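Local atomic coordinates of transcriptional regulator (Saccharomonospora viridis, PDB entry 4NEL), a protein that probably acts as a DNA-binding transcription factor of the TetR family, most likely a repressor, whose C-terminal helical domain holds a small amine in this crystal. Residues E77-L82 and A129-T134; R123-I128 and L149-S154; A155-L160 and D174-H179. All coordinates share one frame; numbering follows the deposited sequence.

Contact 1. Residues E77-L82 and A129-T134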
loop_
_atom_site.group_PDB
_atom_site.type_symbol
_atom_site.label_atom_id
_atom_site.label_comp_id
_atom_site.label_asym_id
_atom_site.label_seq_id
_atom_site.Cartn_x
_atom_site.Cartn_y
_atom_site.Cartn_z
ATOM N N GLU A 77 14.429 -15.140 16.997
ATOM C CA GLU A 77 13.274 -16.024 16.852
ATOM C C GLU A 77 11.967 -15.221 16.970
ATOM O O GLU A 77 10.985 -15.467 16.251
ATOM C CB GLU A 77 13.324 -17.143 17.938
ATOM C CG GLU A 77 12.229 -18.221 17.847
ATOM C CD GLU A 77 12.416 -19.407 18.848
ATOM O OE1 GLU A 77 13.206 -19.305 19.826
ATOM O OE2 GLU A 77 11.762 -20.463 18.656
ATOM N N ARG A 78 11.954 -14.273 17.903
ATOM C CA ARG A 78 10.796 -13.429 18.127
ATOM C C ARG A 78 10.497 -12.536 16.926
ATOM O O ARG A 78 9.340 -12.402 16.501
ATOM C CB ARG A 78 11.018 -12.554 19.356
ATOM C CG ARG A 78 9.753 -11.902 19.852
ATOM C CD ARG A 78 10.101 -10.755 20.777
ATOM N NE ARG A 78 10.512 -11.199 22.093
ATOM C CZ ARG A 78 9.705 -11.192 23.155
ATOM N NH1 ARG A 78 10.148 -11.635 24.324
ATOM N NH2 ARG A 78 8.444 -10.746 23.052
ATOM N N LEU A 79 11.522 -11.903 16.392
ATOM C CA LEU A 79 11.339 -11.024 15.216
ATOM C C LEU A 79 10.839 -11.791 13.972
ATOM O O LEU A 79 9.954 -11.334 13.240
ATOM C CB LEU A 79 12.631 -10.277 14.914
ATOM C CG LEU A 79 12.544 -9.238 13.785
ATOM C CD1 LEU A 79 11.492 -8.195 14.072
ATOM C CD2 LEU A 79 13.894 -8.561 13.565
ATOM N N VAL A 80 11.406 -12.964 13.744
ATOM C CA VAL A 80 10.998 -13.816 12.611
ATOM C C VAL A 80 9.540 -14.227 12.716
ATOM O O VAL A 80 8.809 -14.223 11.728
ATOM C CB VAL A 80 11.893 -15.053 12.523
ATOM C CG1 VAL A 80 11.275 -16.126 11.612
ATOM C CG2 VAL A 80 13.285 -14.629 12.039
ATOM N N ARG A 81 9.129 -14.616 13.928
ATOM C CA ARG A 81 7.750 -14.969 14.183
ATOM C C ARG A 81 6.832 -13.731 14.019
ATOM O O ARG A 81 5.761 -13.822 13.502
ATOM C CB ARG A 81 7.631 -15.558 15.590
ATOM C CG ARG A 81 6.358 -16.331 15.798
ATOM C CD ARG A 81 6.651 -17.495 16.711
ATOM N NE ARG A 81 5.588 -18.468 16.616
ATOM C CZ ARG A 81 5.695 -19.741 16.972
ATOM N NH1 ARG A 81 6.838 -20.231 17.463
ATOM N NH2 ARG A 81 4.646 -20.539 16.811
ATOM N N LEU A 82 7.257 -12.576 14.481
ATOM C CA LEU A 82 6.457 -11.364 14.314
ATOM C C LEU A 82 6.129 -11.141 12.839
ATOM O O LEU A 82 4.991 -10.839 12.465
ATOM C CB LEU A 82 7.180 -10.165 14.950
ATOM C CG LEU A 82 6.512 -8.800 14.853
ATOM C CD1 LEU A 82 7.134 -7.795 15.832
ATOM C CD2 LEU A 82 6.619 -8.316 13.412
ATOM N N ALA A 129 10.124 -2.092 16.798
ATOM C CA ALA A 129 11.236 -1.369 17.431
ATOM C C ALA A 129 11.692 -2.015 18.756
ATOM O O ALA A 129 12.896 -2.243 18.985
ATOM C CB ALA A 129 10.885 0.116 17.607
HETATM N N MSE A 130 10.749 -2.345 19.611
HETATM C CA MSE A 130 11.140 -2.944 20.905
HETATM C C MSE A 130 11.814 -4.260 20.773
HETATM O O MSE A 130 12.734 -4.572 21.529
HETATM C CB MSE A 130 9.932 -3.235 21.724
HETATM C CG MSE A 130 10.377 -3.794 23.096
HETATM SE SE MSE A 130 9.012 -3.108 24.293
HETATM C CE MSE A 130 7.528 -3.609 23.021
ATOM N N THR A 131 11.339 -5.060 19.826
ATOM C CA THR A 131 11.938 -6.334 19.562
ATOM C C THR A 131 13.348 -6.054 19.059
ATOM O O THR A 131 14.288 -6.707 19.440
ATOM C CB THR A 131 11.147 -7.110 18.488
ATOM O OG1 THR A 131 9.788 -7.303 18.913
ATOM C CG2 THR A 131 11.770 -8.436 18.188
ATOM N N ILE A 132 13.520 -5.068 18.199
ATOM C CA ILE A 132 14.851 -4.802 17.712
ATOM C C ILE A 132 15.724 -4.350 18.880
ATOM O O ILE A 132 16.867 -4.749 19.000
ATOM C CB ILE A 132 14.855 -3.819 16.513
ATOM C CG1 ILE A 132 14.243 -4.496 15.248
ATOM C CG2 ILE A 132 16.281 -3.350 16.222
ATOM C CD1 ILE A 132 13.701 -3.535 14.197
ATOM N N ARG A 133 15.200 -3.515 19.745
ATOM C CA ARG A 133 15.989 -3.083 20.925
ATOM C C ARG A 133 16.340 -4.218 21.847
ATOM O O ARG A 133 17.454 -4.260 22.389
ATOM C CB ARG A 133 15.261 -2.016 21.718
ATOM C CG ARG A 133 15.143 -0.744 20.932
ATOM C CD ARG A 133 14.983 0.471 21.825
ATOM N NE ARG A 133 15.072 1.707 21.047
ATOM C CZ ARG A 133 14.069 2.242 20.362
ATOM N NH1 ARG A 133 12.874 1.653 20.314
ATOM N NH2 ARG A 133 14.277 3.358 19.695
ATOM N N THR A 134 15.391 -5.128 22.041
ATOM C CA THR A 134 15.606 -6.309 22.879
ATOM C C THR A 134 16.772 -7.150 22.290
ATOM O O THR A 134 17.674 -7.575 23.005
ATOM C CB THR A 134 14.288 -7.126 22.998
ATOM O OG1 THR A 134 13.231 -6.302 23.516
ATOM C CG2 THR A 134 14.436 -8.333 23.914
#

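Contact 2. Residues R123-I128 and L149-S154. With KEN (N,N-dimethylmethanamine), chain B.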
loop_
_atom_site.group_PDB
_atom_site.type_symbol
_atom_site.label_atom_id
_atom_site.label_comp_id
_atom_site.label_asym_id
_atom_site.label_seq_id
_atom_site.Cartn_x
_atom_site.Cartn_y
_atom_site.Cartn_z
ATOM N N ARG A 123 1.477 1.478 17.256
ATOM C CA ARG A 123 1.487 0.287 18.146
ATOM C C ARG A 123 2.245 -0.871 17.439
ATOM O O ARG A 123 3.071 -1.567 18.017
ATOM C CB ARG A 123 0.030 -0.111 18.471
ATOM C CG ARG A 123 -0.165 -1.179 19.563
ATOM C CD ARG A 123 -1.635 -1.588 19.803
ATOM N NE ARG A 123 -2.401 -0.686 20.683
ATOM C CZ ARG A 123 -3.675 -0.866 21.052
ATOM N NH1 ARG A 123 -4.362 -1.929 20.632
ATOM N NH2 ARG A 123 -4.264 0.024 21.855
ATOM N N TRP A 124 2.002 -1.015 16.156
ATOM C CA TRP A 124 2.667 -2.064 15.307
ATOM C C TRP A 124 4.176 -1.762 15.195
ATOM O O TRP A 124 5.049 -2.589 15.461
ATOM C CB TRP A 124 1.922 -2.072 13.961
ATOM C CG TRP A 124 2.630 -2.671 12.834
ATOM C CD1 TRP A 124 2.994 -2.047 11.660
ATOM C CD2 TRP A 124 3.075 -4.018 12.738
ATOM N NE1 TRP A 124 3.645 -2.942 10.831
ATOM C CE2 TRP A 124 3.710 -4.160 11.459
ATOM C CE3 TRP A 124 2.995 -5.124 13.591
ATOM C CZ2 TRP A 124 4.262 -5.363 11.022
ATOM C CZ3 TRP A 124 3.551 -6.332 13.157
ATOM C CH2 TRP A 124 4.185 -6.436 11.877
ATOM N N TYR A 125 4.456 -0.523 14.841
ATOM C CA TYR A 125 5.792 0.011 14.769
ATOM C C TYR A 125 6.597 -0.126 16.064
ATOM O O TYR A 125 7.819 -0.427 16.016
ATOM C CB TYR A 125 5.680 1.495 14.383
ATOM C CG TYR A 125 6.973 2.219 14.334
ATOM C CD1 TYR A 125 7.719 2.272 13.167
ATOM C CD2 TYR A 125 7.449 2.872 15.432
ATOM C CE1 TYR A 125 8.918 2.944 13.116
ATOM C CE2 TYR A 125 8.656 3.549 15.398
ATOM C CZ TYR A 125 9.376 3.587 14.226
ATOM O OH TYR A 125 10.568 4.246 14.195
ATOM N N GLN A 126 5.962 0.151 17.223
ATOM C CA GLN A 126 6.685 0.037 18.501
ATOM C C GLN A 126 7.001 -1.402 18.864
ATOM O O GLN A 126 8.017 -1.691 19.468
ATOM C CB GLN A 126 5.930 0.690 19.700
ATOM C CG GLN A 126 5.407 2.114 19.504
ATOM C CD GLN A 126 6.350 3.111 18.804
ATOM O OE1 GLN A 126 5.894 3.929 17.975
ATOM N NE2 GLN A 126 7.648 3.069 19.135
ATOM N N THR A 127 6.117 -2.315 18.533
ATOM C CA THR A 127 6.425 -3.699 18.782
ATOM C C THR A 127 7.688 -4.105 18.005
ATOM O O THR A 127 8.559 -4.816 18.518
ATOM C CB THR A 127 5.291 -4.598 18.340
ATOM O OG1 THR A 127 4.084 -4.137 18.945
ATOM C CG2 THR A 127 5.556 -6.025 18.769
ATOM N N ILE A 128 7.803 -3.651 16.766
ATOM C CA ILE A 128 8.969 -4.017 15.973
ATOM C C ILE A 128 10.193 -3.400 16.552
ATOM O O ILE A 128 11.197 -4.079 16.797
ATOM C CB ILE A 128 8.821 -3.585 14.494
ATOM C CG1 ILE A 128 7.688 -4.393 13.816
ATOM C CG2 ILE A 128 10.153 -3.722 13.798
ATOM C CD1 ILE A 128 7.508 -4.114 12.337
ATOM N N LEU A 149 15.438 1.297 11.529
ATOM C CA LEU A 149 15.368 -0.100 11.164
ATOM C C LEU A 149 13.914 -0.556 11.164
ATOM O O LEU A 149 13.489 -1.243 10.246
ATOM C CB LEU A 149 16.207 -0.867 12.139
ATOM C CG LEU A 149 17.056 -2.039 11.725
ATOM C CD1 LEU A 149 17.797 -1.881 10.388
ATOM C CD2 LEU A 149 18.045 -2.218 12.884
ATOM N N ALA A 150 13.157 -0.156 12.188
ATOM C CA ALA A 150 11.746 -0.457 12.284
ATOM C C ALA A 150 10.932 0.206 11.167
ATOM O O ALA A 150 9.959 -0.397 10.693
ATOM C CB ALA A 150 11.191 -0.024 13.610
ATOM N N THR A 151 11.268 1.445 10.799
ATOM C CA THR A 151 10.578 2.170 9.688
ATOM C C THR A 151 10.834 1.386 8.379
ATOM O O THR A 151 9.910 1.065 7.630
ATOM C CB THR A 151 11.121 3.591 9.545
ATOM O OG1 THR A 151 10.697 4.381 10.668
ATOM C CG2 THR A 151 10.628 4.294 8.256
ATOM N N ARG A 152 12.083 1.012 8.164
ATOM C CA ARG A 152 12.465 0.278 6.932
ATOM C C ARG A 152 11.785 -1.085 6.872
ATOM O O ARG A 152 11.269 -1.462 5.836
ATOM C CB ARG A 152 13.973 0.118 6.841
ATOM C CG ARG A 152 14.445 -0.491 5.532
ATOM C CD ARG A 152 15.930 -0.265 5.329
ATOM N NE ARG A 152 16.187 1.163 5.184
ATOM C CZ ARG A 152 17.387 1.677 5.154
ATOM N NH1 ARG A 152 17.542 2.994 5.036
ATOM N NH2 ARG A 152 18.421 0.864 5.221
ATOM N N LEU A 153 11.807 -1.844 7.968
ATOM C CA LEU A 153 11.169 -3.149 7.997
ATOM C C LEU A 153 9.656 -3.054 7.883
ATOM O O LEU A 153 9.076 -3.834 7.141
ATOM C CB LEU A 153 11.607 -3.965 9.229
ATOM C CG LEU A 153 10.936 -5.310 9.435
ATOM C CD1 LEU A 153 11.275 -6.220 8.278
ATOM C CD2 LEU A 153 11.441 -5.948 10.705
ATOM N N SER A 154 8.990 -2.101 8.568
ATOM C CA SER A 154 7.547 -2.019 8.414
ATOM C C SER A 154 7.209 -1.585 6.973
ATOM O O SER A 154 6.263 -2.069 6.371
ATOM C CB SER A 154 6.930 -1.064 9.424
ATOM O OG SER A 154 7.575 0.193 9.355
HETATM C CA1 KEN B . -0.092 -2.681 10.145
HETATM C CB1 KEN B . -0.283 -2.523 7.746
HETATM C CC1 KEN B . 0.371 -4.669 8.758
HETATM N NE1 KEN B . 0.435 -3.187 8.853
HETATM O O HOH W 1 4.117 -3.162 8.454
#

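Contact 3. Residues A155-L160 and D174-H179. With KEN (N,N-dimethylmethanamine), chain B.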
loop_
_atom_site.group_PDB
_atom_site.type_symbol
_atom_site.label_atom_id
_atom_site.label_comp_id
_atom_site.label_asym_id
_atom_site.label_seq_id
_atom_site.Cartn_x
_atom_site.Cartn_y
_atom_site.Cartn_z
ATOM N N ALA A 155 7.983 -0.667 6.411
ATOM C CA ALA A 155 7.697 -0.241 5.042
ATOM C C ALA A 155 7.831 -1.411 4.050
ATOM O O ALA A 155 7.038 -1.560 3.119
ATOM C CB ALA A 155 8.625 0.896 4.643
ATOM N N LEU A 156 8.873 -2.205 4.231
ATOM C CA LEU A 156 9.117 -3.356 3.373
ATOM C C LEU A 156 8.027 -4.393 3.468
ATOM O O LEU A 156 7.634 -4.993 2.472
ATOM C CB LEU A 156 10.461 -3.953 3.749
ATOM C CG LEU A 156 11.024 -5.104 2.968
ATOM C CD1 LEU A 156 11.141 -4.662 1.470
ATOM C CD2 LEU A 156 12.396 -5.398 3.604
ATOM N N ILE A 157 7.507 -4.600 4.689
ATOM C CA ILE A 157 6.448 -5.518 4.898
ATOM C C ILE A 157 5.234 -5.075 4.110
ATOM O O ILE A 157 4.633 -5.875 3.341
ATOM C CB ILE A 157 6.133 -5.664 6.392
ATOM C CG1 ILE A 157 7.232 -6.421 7.101
ATOM C CG2 ILE A 157 4.786 -6.309 6.584
ATOM C CD1 ILE A 157 7.139 -6.434 8.647
ATOM N N ASP A 158 4.875 -3.816 4.243
ATOM C CA ASP A 158 3.745 -3.262 3.538
ATOM C C ASP A 158 3.905 -3.369 2.002
ATOM O O ASP A 158 2.965 -3.778 1.315
ATOM C CB ASP A 158 3.473 -1.819 3.998
ATOM C CG ASP A 158 2.855 -1.752 5.419
ATOM O OD1 ASP A 158 2.359 -2.797 5.962
ATOM O OD2 ASP A 158 2.859 -0.659 6.023
ATOM N N GLY A 159 5.080 -2.996 1.489
ATOM C CA GLY A 159 5.335 -3.023 0.054
ATOM C C GLY A 159 5.267 -4.426 -0.524
ATOM O O GLY A 159 4.647 -4.621 -1.550
ATOM N N LEU A 160 5.840 -5.395 0.172
ATOM C CA LEU A 160 5.829 -6.781 -0.303
ATOM C C LEU A 160 4.452 -7.342 -0.280
ATOM O O LEU A 160 4.029 -7.974 -1.261
ATOM C CB LEU A 160 6.773 -7.639 0.510
ATOM C CG LEU A 160 8.239 -7.302 0.193
ATOM C CD1 LEU A 160 9.093 -8.052 1.192
ATOM C CD2 LEU A 160 8.632 -7.686 -1.238
ATOM N N ASP A 174 5.324 -17.166 0.242
ATOM C CA ASP A 174 6.598 -17.781 0.517
ATOM C C ASP A 174 7.800 -16.951 0.003
ATOM O O ASP A 174 8.858 -16.907 0.647
ATOM C CB ASP A 174 6.565 -19.219 -0.072
ATOM C CG ASP A 174 5.122 -19.826 -0.066
ATOM O OD1 ASP A 174 4.810 -20.697 0.797
ATOM O OD2 ASP A 174 4.272 -19.341 -0.885
ATOM N N HIS A 175 7.668 -16.290 -1.135
ATOM C CA HIS A 175 8.764 -15.411 -1.592
ATOM C C HIS A 175 8.871 -14.148 -0.689
ATOM O O HIS A 175 9.961 -13.661 -0.411
ATOM C CB HIS A 175 8.624 -15.014 -3.054
ATOM C CG HIS A 175 8.742 -16.167 -3.995
ATOM N ND1 HIS A 175 7.703 -16.584 -4.807
ATOM C CD2 HIS A 175 9.774 -17.011 -4.240
ATOM C CE1 HIS A 175 8.101 -17.617 -5.532
ATOM N NE2 HIS A 175 9.354 -17.893 -5.209
HETATM N N MSE A 176 7.736 -13.638 -0.242
HETATM C CA MSE A 176 7.717 -12.545 0.764
HETATM C C MSE A 176 8.453 -12.929 2.001
HETATM O O MSE A 176 9.341 -12.165 2.476
HETATM C CB MSE A 176 6.287 -12.210 1.157
HETATM C CG MSE A 176 6.211 -11.023 2.142
HETATM SE SE MSE A 176 4.346 -10.426 2.129
HETATM C CE MSE A 176 4.529 -9.195 3.701
ATOM N N ARG A 177 8.105 -14.119 2.542
ATOM C CA ARG A 177 8.732 -14.663 3.743
ATOM C C ARG A 177 10.234 -14.757 3.590
ATOM O O ARG A 177 10.983 -14.261 4.444
ATOM C CB ARG A 177 8.151 -16.020 4.126
ATOM C CG ARG A 177 8.847 -16.621 5.325
ATOM C CD ARG A 177 8.428 -18.064 5.593
ATOM N NE ARG A 177 6.993 -18.170 5.842
ATOM C CZ ARG A 177 6.101 -18.697 5.003
ATOM N NH1 ARG A 177 6.444 -19.237 3.832
ATOM N NH2 ARG A 177 4.844 -18.743 5.371
ATOM N N GLN A 178 10.665 -15.323 2.465
ATOM C CA GLN A 178 12.077 -15.473 2.186
ATOM C C GLN A 178 12.776 -14.086 2.078
ATOM O O GLN A 178 13.878 -13.894 2.563
ATOM C CB GLN A 178 12.226 -16.242 0.852
ATOM C CG GLN A 178 13.126 -17.426 0.916
ATOM C CD GLN A 178 12.871 -18.445 -0.227
ATOM O OE1 GLN A 178 12.338 -18.115 -1.318
ATOM N NE2 GLN A 178 13.249 -19.696 0.036
ATOM N N HIS A 179 12.170 -13.148 1.367
ATOM C CA HIS A 179 12.759 -11.815 1.257
ATOM C C HIS A 179 12.944 -11.086 2.644
ATOM O O HIS A 179 14.010 -10.496 2.928
ATOM C CB HIS A 179 11.903 -10.975 0.310
ATOM C CG HIS A 179 12.539 -9.676 -0.073
ATOM N ND1 HIS A 179 13.222 -9.501 -1.270
ATOM C CD2 HIS A 179 12.682 -8.516 0.619
ATOM C CE1 HIS A 179 13.710 -8.270 -1.312
ATOM N NE2 HIS A 179 13.398 -7.656 -0.178
HETATM C CA1 KEN B . -0.092 -2.681 10.145
HETATM C CB1 KEN B . -0.283 -2.523 7.746
HETATM C CC1 KEN B . 0.371 -4.669 8.758
HETATM N NE1 KEN B . 0.435 -3.187 8.853
#

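Contact 1. Residues E77-L82 and A129-T134
T131 packs its two branches against R78, L79 and L82 of the facing helix turns. No hydrogen bond joins the two segments; the contact is van der Waals packing, chiefly of the T131 methyl and hydroxyl against aliphatic carbons. T131 CG2, anti to the backbone N of its own residue, lies 3.9 Å from L79 CB. The same methyl lies 3.9 Å from CD of R78, so the arginine contributes the aliphatic part of its chain, which turns only further out, at chi3 (-76°). Beside this, L79 CD2 approaches I132 CG1 more loosely, at 4.4 Å. The pairing is a buried antiparallel helix contact in the C-terminal, TetR-type ligand-binding domain: the segment axes run at 159° to each other and come within 9.8 Å, and helix 146-166 covers L79 and I132 on another flank. The threonine hydroxyls bond within their own helix. T131 OG1 bonds to the backbone carbonyl of T127 one turn earlier, which ties up the hydroxyl where it lies 4.1 Å from L82 CD1 in an apolar setting. T134 repeats the pattern at the more exposed end, its OG1 bonding to M130 O at 2.7 Å from above the carbonyl plane, while T134 N reaches the same oxygen from the opposite face.

Contact 2. Residues R123-I128 and L149-S154
Y125 turns the edge of its phenol toward T151. At that edge, Y125 CE1 is 3.4 Å from T151 OG1, which lies close to the ring plane. The hydroxyl of each residue has its partner on D147, two residues before the segment 149-154: Y125 OH bonds to the D147 carboxylate and T151 OG1 to the D147 backbone carbonyl, a shared partner that would hold the ring edge beside the threonine. The A150 methyl makes an off-centre CH-pi contact, with A150 CB 4.2 Å from the centroid of the Y125 ring and 29° off its normal. I128 takes up the other flank of A150. Its CG2 branch, anti to the backbone N, reaches A150 CB at 3.8 Å and L153 CD2 at 4.0 Å, whereas I128 CD1 lies over the rim of one face of the W124 indole. On the opposite indole face sits the bound amine, with methyl CA1 3.5 Å from W124 CD1, so the ring is sandwiched between its own helix and the ligand. W124 NE1 is 4.0 Å from S154 CB. A water between NE1 and S154 O suggests a bridge, but it is modelled too close to the indole nitrogen for that bond to be trusted. The hydroxyl of S154 stands between its backbone N and carbonyl carbon (chi1 53°), which folds it back among its own helix's carbonyls, where it also hydrogen-bonds with Y121 OH. The segment axes are inclined at 118°, a steep crossing of helices 111-137 and 146-166 that sets W124 into the ligand pocket, with Q86, W104 and D158, in the C-terminal domain of this TetR-type regulator.

Contact 3. Residues A155-L160 and D174-H179
The last two helices of the chain, 146-166 and 173-188, form the antiparallel pair that TetR-family proteins use for dimerisation, and here L160 and M176 mark their closest backbone approach. The segment axes approach no closer than 10.7 Å, and side chains bridge the distance. M176, a selenomethionine, spans it with a fully extended chain: CG leaves anti to the backbone N (chi1 -177°) and the later torsions stay straight, which carries the M176 methyl CE to the backbone oxygen of I157, 3.3 Å away, and to within 4.1 Å of I157 CG2. On the way, M176 CG packs on L160 CB at 3.8 Å. L160 CD1, at the tip of the side chain, lies 3.7 Å from H179 CD2, the two side chains crossing at about a right angle. L156 CD1 reaches the same ring at H179 NE2, 4.1 Å away, so two leucines one turn apart pack against a single histidine. W97 of helix 92-107 covers both I157 and M176 on another side. D158 starts away from this interface and serves the ligand instead. D158 OD1 lies 3.5 Å from the amine nitrogen NE1 in a weak hydrogen bond, which requires the tertiary amine to be protonated, as the nearby carboxylate would probably favour; the closest ligand atom is the methyl CB1, 3.2 Å from D158 OD1. L156 packs against A155 of the second subunit and L160 against T151 of that subunit, as in the four-helix bundle that such helix pairs and their copies build at TetR-family dimer interfaces.

Overall arrangement
All three contacts are buried and apolar at heart, yet their surroundings set their chemistry apart. Contact 1 is internal to the subunit and makes no touch with the ligand or the other chain; its threonine hydroxyls bond within their own helix. It shares helix 111-137 with contact 2 and touches it where L82 CD2 packs 3.4 Å from W124 CH2. Contact 2 adds aromatic rings and hydroxyls, while contact 3 relies on leucines, a selenomethionine and a histidine. These two share helix 146-166, meet at W124 and I157, and supply the bound amine with an indole face and a carboxylate respectively. Both also reach the second subunit.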